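Uncharacterized protein (Bacteroides ovatus CL02T12C04, PDB 6PTM) is probably an exo-acting carrageenase of glycoside hydrolase family 42, cleaving the red-algal polysaccharide carrageenan from its chain ends. Local coordinates at residues Val537-Val540 against His541-Ile545; Gly477-Asp481 against Leu482-Lys486. One frame throughout, in Å; residues are numbered along the deposited sequence.

Interaction 1: residues Val537-Val540 against His541-Ile545; sequences VNEV and HATMI
Thr543 grips the carbonyl oxygen of Glu539 twice, once through the backbone and once through its hydroxyl. The amide bond, Thr543 N to Glu539 O, is the ordinary helical one at 2.8 Å. Thr543 OG1 reaches the same Glu539 O at 2.7 Å from the other face of the carbonyl plane, because chi1 of -54° places the hydroxyl beside the backbone N and turns it back down the helix. With an alanine here, Glu539 O would probably keep its amide bond but lose this second, buried donor. At the next residue, Met544 N bonds to Val540 O at 3.1 Å, and the folded methionine chain brings its CG to 3.5 Å from Val540 O. The His541 ring leans obliquely back along the helix, with CD2 3.2 Å from Val537 O. Its NE2 is hydrogen-bonded to Trp175 NE1, which helps fix the ring. Glu539 forms a salt bridge with Arg490 of helix 486-498, while Val540 and Met544 pack on strand 168-175. The arrangement is the i to i+4 bonding of a regular alpha helix, doubled at one carbonyl by a threonine hydroxyl, in a buried part of helix 534-549 within the beta-galactosidase-type region.

Interaction 2: residues Gly477-Asp481 against Leu482-Lys486; sequences GKYRD and LYQTK
The side-chain amide nitrogen of Gln484 is held by two acceptors, Tyr479 OH and, from earlier in the same loop, the backbone oxygen of Leu474. Gln484 NE2 comes to the phenol at its edge, near the ring plane, and lies 3.0 Å from Tyr479 OH. The bond is bent, with an angle of 143° at the hydrogen, and the phenol oxygen sits somewhat out of the amide plane. Ring and amide are turned only 19° from one another, and Gln484 NE2 also comes to 3.3 Å from Tyr479 CE2. Gln484 spans the gap with an extended chain: CG is anti to its backbone N and the next torsion is also near 180°, which carries the amide back to the tyrosine. Its aliphatic part runs past the phenol, Gln484 CG lying 3.7 Å from Tyr479 OH.

Between these two residues the chain reverses in a type I beta turn from Asp481 to Gln484. Gln484 N closes it on Asp481 O at 3.1 Å, approaching from well above the carbonyl plane. The Asp481 carboxylate folds over the same turn, and its OD1 accepts from Tyr483 N at 2.9 Å, an Asx-turn bond that meets the carboxylate from above its plane. Nearby, Arg480 NE bonds to Tyr479 O at 2.9 Å, while its NH1 and NH2 reach backbone oxygens of Asn524, Ala527 and Thr476. Tyr105 and Gln533 bond to Leu482 N and O, and Thr485 OG1 caps helix 486-498 by accepting from Tyr488 N. Side chains of Asp481, Arg480, Gln484 and Thr485 thus satisfy several main-chain groups in and around this loop, so polar bonding probably helps set its course into the helix.

Along the chain, the loop that leaves strand 466-471 comes first: interaction 2 closes its turn at residues 481-484 and delivers the chain to helix 486-498. Strand 503-506 and a further loop follow before helix 534-549, where interaction 1 bonds one turn to the next. The two contacts are in series, neither nested nor crossed, and their centres lie about 17 Å apart. They nevertheless meet in space, where Glu539 CG packs 3.3 Å from Lys486 O at the start of helix 486-498. Gln484 adds to this junction by touching Ile536, so that the end of the loop and both helices are joined.

Interaction 1: residues Val537-Val540 against His541-Ile545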
# COMPACT_ATOMS: atom_id res chain seq x y z
N VAL A 537 -16.28 9.46 -4.05
CA VAL A 537 -15.47 10.61 -3.55
C VAL A 537 -15.87 10.91 -2.10
O VAL A 537 -14.99 11.06 -1.23
CB VAL A 537 -15.64 11.82 -4.49
CG1 VAL A 537 -15.11 13.11 -3.90
CG2 VAL A 537 -14.96 11.53 -5.81
N ASN A 538 -17.16 10.99 -1.83
CA ASN A 538 -17.65 11.34 -0.47
C ASN A 538 -17.26 10.20 0.49
O ASN A 538 -16.82 10.52 1.61
CB ASN A 538 -19.15 11.65 -0.45
CG ASN A 538 -19.65 11.82 0.96
OD1 ASN A 538 -19.28 12.76 1.67
ND2 ASN A 538 -20.45 10.86 1.39
N GLU A 539 -17.40 8.92 0.10
CA GLU A 539 -17.29 7.83 1.09
C GLU A 539 -15.85 7.70 1.58
O GLU A 539 -15.66 7.29 2.75
CB GLU A 539 -17.76 6.51 0.52
CG GLU A 539 -18.01 5.50 1.60
CD GLU A 539 -19.20 5.82 2.47
OE1 GLU A 539 -20.02 6.69 2.09
OE2 GLU A 539 -19.33 5.16 3.54
N VAL A 540 -14.85 8.03 0.76
CA VAL A 540 -13.44 8.01 1.25
C VAL A 540 -13.33 8.95 2.46
O VAL A 540 -12.82 8.51 3.49
CB VAL A 540 -12.40 8.39 0.18
CG1 VAL A 540 -11.02 8.41 0.80
CG2 VAL A 540 -12.42 7.41 -1.00
N HIS A 541 -13.83 10.18 2.34
CA HIS A 541 -13.73 11.18 3.44
C HIS A 541 -14.61 10.79 4.63
O HIS A 541 -14.17 11.01 5.78
CB HIS A 541 -14.03 12.57 2.89
CG HIS A 541 -13.04 12.94 1.86
ND1 HIS A 541 -11.73 13.18 2.19
CD2 HIS A 541 -13.13 13.03 0.52
CE1 HIS A 541 -11.05 13.43 1.09
NE2 HIS A 541 -11.88 13.32 0.04
N ALA A 542 -15.78 10.22 4.39
CA ALA A 542 -16.65 9.69 5.46
C ALA A 542 -15.93 8.56 6.19
O ALA A 542 -16.03 8.48 7.42
CB ALA A 542 -17.98 9.23 4.89
N THR A 543 -15.23 7.69 5.48
CA THR A 543 -14.43 6.63 6.14
C THR A 543 -13.34 7.26 7.03
O THR A 543 -13.20 6.87 8.20
CB THR A 543 -13.93 5.64 5.09
OG1 THR A 543 -15.06 5.17 4.34
CG2 THR A 543 -13.23 4.48 5.74
N MET A 544 -12.59 8.24 6.55
CA MET A 544 -11.56 8.92 7.37
C MET A 544 -12.22 9.49 8.64
O MET A 544 -11.65 9.36 9.76
CB MET A 544 -10.86 10.03 6.57
CG MET A 544 -10.08 9.53 5.37
SD MET A 544 -8.77 8.36 5.82
CE MET A 544 -9.19 6.95 4.80
N ILE A 545 -13.40 10.08 8.49
CA ILE A 545 -14.12 10.67 9.66
C ILE A 545 -14.37 9.59 10.69
O ILE A 545 -14.18 9.86 11.90
CB ILE A 545 -15.43 11.34 9.22
CG1 ILE A 545 -15.14 12.66 8.52
CG2 ILE A 545 -16.36 11.44 10.43
CD1 ILE A 545 -16.34 13.29 7.84

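Interaction 2: residues Gly477-Asp481 against Leu482-Lys486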
# COMPACT_ATOMS: atom_id res chain seq x y z
N GLY A 477 -5.90 0.85 -14.68
CA GLY A 477 -5.96 0.61 -16.14
C GLY A 477 -6.78 -0.63 -16.48
O GLY A 477 -7.34 -0.67 -17.57
N LYS A 478 -6.87 -1.60 -15.58
CA LYS A 478 -7.47 -2.94 -15.85
C LYS A 478 -8.93 -3.00 -15.35
O LYS A 478 -9.68 -3.90 -15.83
CB LYS A 478 -6.62 -4.03 -15.18
CG LYS A 478 -5.11 -3.79 -15.24
N TYR A 479 -9.33 -2.14 -14.39
CA TYR A 479 -10.64 -2.25 -13.69
C TYR A 479 -11.36 -0.91 -13.78
O TYR A 479 -10.74 0.17 -13.73
CB TYR A 479 -10.52 -2.74 -12.23
CG TYR A 479 -11.74 -2.44 -11.37
CD1 TYR A 479 -12.79 -3.33 -11.23
CD2 TYR A 479 -11.88 -1.19 -10.76
CE1 TYR A 479 -13.92 -3.03 -10.47
CE2 TYR A 479 -12.99 -0.87 -9.99
CZ TYR A 479 -14.02 -1.79 -9.85
OH TYR A 479 -15.10 -1.43 -9.09
N ARG A 480 -12.69 -0.98 -13.88
CA ARG A 480 -13.57 0.21 -13.90
C ARG A 480 -15.00 -0.26 -13.72
O ARG A 480 -15.35 -1.33 -14.27
CB ARG A 480 -13.42 1.01 -15.21
CG ARG A 480 -13.66 2.51 -15.02
CD ARG A 480 -12.53 3.26 -14.31
NE ARG A 480 -11.28 2.75 -14.84
CZ ARG A 480 -10.76 3.10 -16.01
NH1 ARG A 480 -11.34 4.06 -16.74
NH2 ARG A 480 -9.64 2.52 -16.43
N ASP A 481 -15.77 0.50 -12.96
CA ASP A 481 -17.20 0.20 -12.72
C ASP A 481 -17.85 1.52 -12.34
O ASP A 481 -17.59 2.02 -11.20
CB ASP A 481 -17.37 -0.88 -11.64
CG ASP A 481 -18.83 -1.15 -11.32
OD1 ASP A 481 -19.69 -0.59 -12.04
OD2 ASP A 481 -19.11 -1.90 -10.34
N LEU A 482 -18.70 2.06 -13.22
CA LEU A 482 -19.40 3.35 -12.96
C LEU A 482 -20.21 3.21 -11.65
O LEU A 482 -20.29 4.22 -10.90
CB LEU A 482 -20.29 3.70 -14.17
CG LEU A 482 -20.98 5.06 -14.10
CD1 LEU A 482 -19.97 6.20 -14.00
CD2 LEU A 482 -21.92 5.28 -15.28
N TYR A 483 -20.75 2.01 -11.39
CA TYR A 483 -21.69 1.69 -10.27
C TYR A 483 -20.93 1.21 -9.02
O TYR A 483 -21.52 0.67 -8.08
CB TYR A 483 -22.72 0.66 -10.73
CG TYR A 483 -23.41 1.06 -12.02
CD1 TYR A 483 -23.94 2.33 -12.18
CD2 TYR A 483 -23.48 0.20 -13.11
CE1 TYR A 483 -24.54 2.75 -13.36
CE2 TYR A 483 -24.10 0.58 -14.29
CZ TYR A 483 -24.64 1.86 -14.43
OH TYR A 483 -25.26 2.23 -15.59
N GLN A 484 -19.62 1.44 -8.98
CA GLN A 484 -18.81 1.09 -7.79
C GLN A 484 -19.58 1.59 -6.55
O GLN A 484 -20.10 2.75 -6.59
CB GLN A 484 -17.41 1.70 -7.95
CG GLN A 484 -16.43 1.23 -6.88
CD GLN A 484 -15.05 1.80 -7.09
OE1 GLN A 484 -14.82 2.99 -6.89
NE2 GLN A 484 -14.12 0.93 -7.44
N THR A 485 -19.68 0.78 -5.51
CA THR A 485 -20.49 1.10 -4.31
C THR A 485 -19.69 1.87 -3.26
O THR A 485 -18.47 1.65 -3.08
CB THR A 485 -21.15 -0.15 -3.74
OG1 THR A 485 -20.16 -1.02 -3.16
CG2 THR A 485 -21.95 -0.87 -4.81
N LYS A 486 -20.38 2.73 -2.51
CA LYS A 486 -19.71 3.36 -1.36
C LYS A 486 -19.26 2.26 -0.38
O LYS A 486 -18.26 2.51 0.30
CB LYS A 486 -20.64 4.38 -0.71
CG LYS A 486 -21.86 3.82 0.01
CD LYS A 486 -22.78 4.96 0.32
CE LYS A 486 -23.62 4.77 1.56
NZ LYS A 486 -24.54 3.64 1.37